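Local coordinates for protein probable transcriptional regulator (Pseudomonas aeruginosa, PDB 2FBI) that probably binds DNA as a dimer through a winged helix-turn-helix domain and regulates transcription, as MarR-family regulators do, at residues L34-Q37 with Q38-I42. Numbering follows the deposited sequence. Where two conformers were deposited one is given.
Sequences LTEQ and QWRVI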
ATOM      1  N   LEU A  34      18.307   3.436   1.177  1.00 43.81           N
ATOM      2  CA  LEU A  34      17.304   3.004   0.216  1.00 41.42           C
ATOM      3  C   LEU A  34      15.865   3.322   0.500  1.00 39.63           C
ATOM      4  O   LEU A  34      15.428   3.442   1.668  1.00 38.99           O
ATOM      5  CB  LEU A  34      17.487   1.592  -0.343  1.00 42.12           C
ATOM      6  CG  LEU A  34      18.076   0.260   0.016  1.00 43.86           C
ATOM      7  CD1 LEU A  34      18.994  -0.095  -1.177  1.00 45.65           C
ATOM      8  CD2 LEU A  34      18.841   0.238   1.295  1.00 49.75           C
ATOM      9  N   THR A  35      15.138   3.474  -0.616  1.00 36.30           N
ATOM     10  CA  THR A  35      13.725   3.668  -0.578  1.00 33.74           C
ATOM     11  C   THR A  35      13.109   2.301  -0.441  1.00 31.51           C
ATOM     12  O   THR A  35      13.678   1.323  -0.859  1.00 31.87           O
ATOM     13  CB  THR A  35      13.195   4.389  -1.875  1.00 34.74           C
ATOM     14  OG1 THR A  35      13.370   3.542  -3.037  1.00 31.64           O
ATOM     15  CG2 THR A  35      13.976   5.686  -2.130  1.00 34.21           C
ATOM     16  N   GLU A  36      11.935   2.248   0.151  1.00 31.31           N
ATOM     17  CA  GLU A  36      11.179   1.044   0.232  1.00 31.84           C
ATOM     18  C   GLU A  36      10.822   0.389  -1.153  1.00 30.94           C
ATOM     19  O   GLU A  36      10.710  -0.854  -1.239  1.00 30.28           O
ATOM     20  CB  GLU A  36       9.977   1.274   1.125  1.00 33.01           C
ATOM     21  CG  GLU A  36       9.028   2.329   0.625  1.00 36.33           C
ATOM     22  CD  GLU A  36       8.414   3.092   1.792  1.00 41.88           C
ATOM     23  OE1 GLU A  36       9.199   3.736   2.544  1.00 43.19           O
ATOM     24  OE2 GLU A  36       7.175   3.014   1.995  1.00 44.39           O
ATOM     25  N   GLN A  37      10.725   1.219  -2.188  0.50 30.12           N
ATOM     26  CA  GLN A  37      10.305   0.800  -3.502  0.50 28.70           C
ATOM     27  C   GLN A  37      11.485   0.082  -4.152  0.50 28.61           C
ATOM     28  O   GLN A  37      11.315  -0.958  -4.810  0.50 28.36           O
ATOM     29  CB  GLN A  37       9.867   2.031  -4.309  0.50 28.92           C
ATOM     30  CG  GLN A  37       8.605   2.799  -3.726  0.50 29.52           C
ATOM     31  CD  GLN A  37       8.847   3.835  -2.575  0.50 29.16           C
ATOM     32  OE1 GLN A  37       9.943   4.382  -2.351  0.50 27.95           O
ATOM     33  NE2 GLN A  37       7.774   4.120  -1.869  0.50 31.42           N
ATOM     34  N   GLN A  38      12.682   0.639  -3.967  1.00 27.31           N
ATOM     35  CA  GLN A  38      13.916  -0.055  -4.273  1.00 27.54           C
ATOM     36  C   GLN A  38      14.047  -1.397  -3.551  1.00 25.64           C
ATOM     37  O   GLN A  38      14.421  -2.359  -4.161  1.00 25.62           O
ATOM     38  CB  GLN A  38      15.131   0.814  -3.887  1.00 27.56           C
ATOM     39  CG  GLN A  38      15.398   1.954  -4.885  1.00 29.53           C
ATOM     40  CD  GLN A  38      16.402   2.942  -4.321  1.00 36.67           C
ATOM     41  OE1 GLN A  38      16.606   2.997  -3.110  1.00 39.80           O
ATOM     42  NE2 GLN A  38      17.064   3.689  -5.190  1.00 37.97           N
ATOM     43  N   TRP A  39      13.787  -1.404  -2.240  1.00 26.15           N
ATOM     44  CA  TRP A  39      13.957  -2.563  -1.383  1.00 25.81           C
ATOM     45  C   TRP A  39      12.941  -3.687  -1.817  1.00 26.00           C
ATOM     46  O   TRP A  39      13.302  -4.859  -1.825  1.00 23.30           O
ATOM     47  CB  TRP A  39      13.753  -2.193   0.093  1.00 26.71           C
ATOM     48  CG  TRP A  39      13.989  -3.407   1.032  1.00 28.99           C
ATOM     49  CD1 TRP A  39      13.081  -4.013   1.871  1.00 29.89           C
ATOM     50  CD2 TRP A  39      15.199  -4.195   1.113  1.00 29.24           C
ATOM     51  NE1 TRP A  39      13.680  -5.111   2.495  1.00 30.49           N
ATOM     52  CE2 TRP A  39      14.967  -5.239   2.043  1.00 30.33           C
ATOM     53  CE3 TRP A  39      16.457  -4.104   0.488  1.00 30.42           C
ATOM     54  CZ2 TRP A  39      15.966  -6.176   2.396  1.00 30.42           C
ATOM     55  CZ3 TRP A  39      17.443  -5.051   0.803  1.00 32.28           C
ATOM     56  CH2 TRP A  39      17.180  -6.088   1.742  1.00 31.77           C
ATOM     57  N   ARG A  40      11.684  -3.305  -2.158  1.00 26.10           N
ATOM     58  CA  ARG A  40      10.702  -4.277  -2.728  1.00 26.21           C
ATOM     59  C   ARG A  40      11.192  -4.969  -3.955  1.00 25.05           C
ATOM     60  O   ARG A  40      11.010  -6.171  -4.122  1.00 27.17           O
ATOM     61  CB  ARG A  40       9.311  -3.663  -3.040  1.00 25.80           C
ATOM     62  CG  ARG A  40       8.655  -3.161  -1.773  1.00 24.51           C
ATOM     63  CD  ARG A  40       7.117  -3.002  -1.795  1.00 28.02           C
ATOM     64  NE  ARG A  40       6.644  -2.050  -2.786  1.00 30.31           N
ATOM     65  CZ  ARG A  40       6.550  -0.732  -2.627  1.00 36.71           C
ATOM     66  NH1 ARG A  40       6.054  -0.018  -3.637  1.00 36.75           N
ATOM     67  NH2 ARG A  40       6.971  -0.107  -1.508  1.00 32.84           N
ATOM     68  N   VAL A  41      11.719  -4.187  -4.864  1.00 24.11           N
ATOM     69  CA  VAL A  41      12.313  -4.686  -6.054  1.00 24.22           C
ATOM     70  C   VAL A  41      13.505  -5.637  -5.743  1.00 24.28           C
ATOM     71  O   VAL A  41      13.576  -6.787  -6.213  1.00 24.38           O
ATOM     72  CB  VAL A  41      12.733  -3.491  -6.953  1.00 23.96           C
ATOM     73  CG1 VAL A  41      13.560  -3.963  -8.080  1.00 21.84           C
ATOM     74  CG2 VAL A  41      11.477  -2.818  -7.550  1.00 26.16           C
ATOM     75  N   ILE A  42      14.418  -5.176  -4.908  1.00 22.87           N
ATOM     76  CA  ILE A  42      15.547  -6.026  -4.493  1.00 23.89           C
ATOM     77  C   ILE A  42      15.047  -7.334  -3.859  1.00 23.72           C
ATOM     78  O   ILE A  42      15.499  -8.417  -4.227  1.00 22.43           O
ATOM     79  CB  ILE A  42      16.469  -5.241  -3.494  1.00 23.81           C
ATOM     80  CG1 ILE A  42      17.181  -4.120  -4.240  1.00 21.74           C
ATOM     81  CG2 ILE A  42      17.473  -6.212  -2.834  1.00 22.19           C
ATOM     82  CD1 ILE A  42      17.837  -3.057  -3.352  1.00 24.35           C
TER
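Thr35 and Gln38 close the start of helix 36-48 with a capping box, in which each side chain bonds the other residue's backbone N-H. Threonine suits the N-cap because its short side chain lets the hydroxyl turn back to the helix: with chi1 at 66°, OG1 lies between the backbone N and the carbonyl carbon and accepts from Gln38 N at 3.1 Å. Followed outward, the side chain of Gln38 crosses that of Thr35 at about a right angle. Its CB lies 3.4 Å from Thr35 OG1, its CG closes to 3.2 Å from the same oxygen, and CD is still only 3.3 Å from it. At the tip of this extended chain, OE1 takes the N-H of Thr35 over 2.9 Å in a nearly straight bond (167° at the hydrogen), although the donor is tilted from the carbonyl plane. Glutamine is long enough to reach back three residues, and its amide gives the acceptor of a capping box without placing a full charge in a buried position. The same OE1 sits against CB of Leu34, while Arg73 and Leu74 of helix 64-76 pack on the Gln38 side chain. Regular helical bonding begins at once, with Trp39 N donating to Thr35 O and Arg40 N to Glu36 O. On another side of the turn, Arg40 lies alongside Gln37, passing a guanidinium face over Gln37 CA; its NE and NH1 go on to bond Ala60 O and Cys61 O, tying this helix to the loop between helices 53-59 and 64-76. Glu36 runs beside Arg40, but its carboxylate forms salt bridges with Arg18 and Arg26 instead. Leucine and isoleucine supply the greasy side facing helix 98-122: their side chains cross at about a right angle, and Leu34 CD1 meets Ile42 CD1 at 3.9 Å.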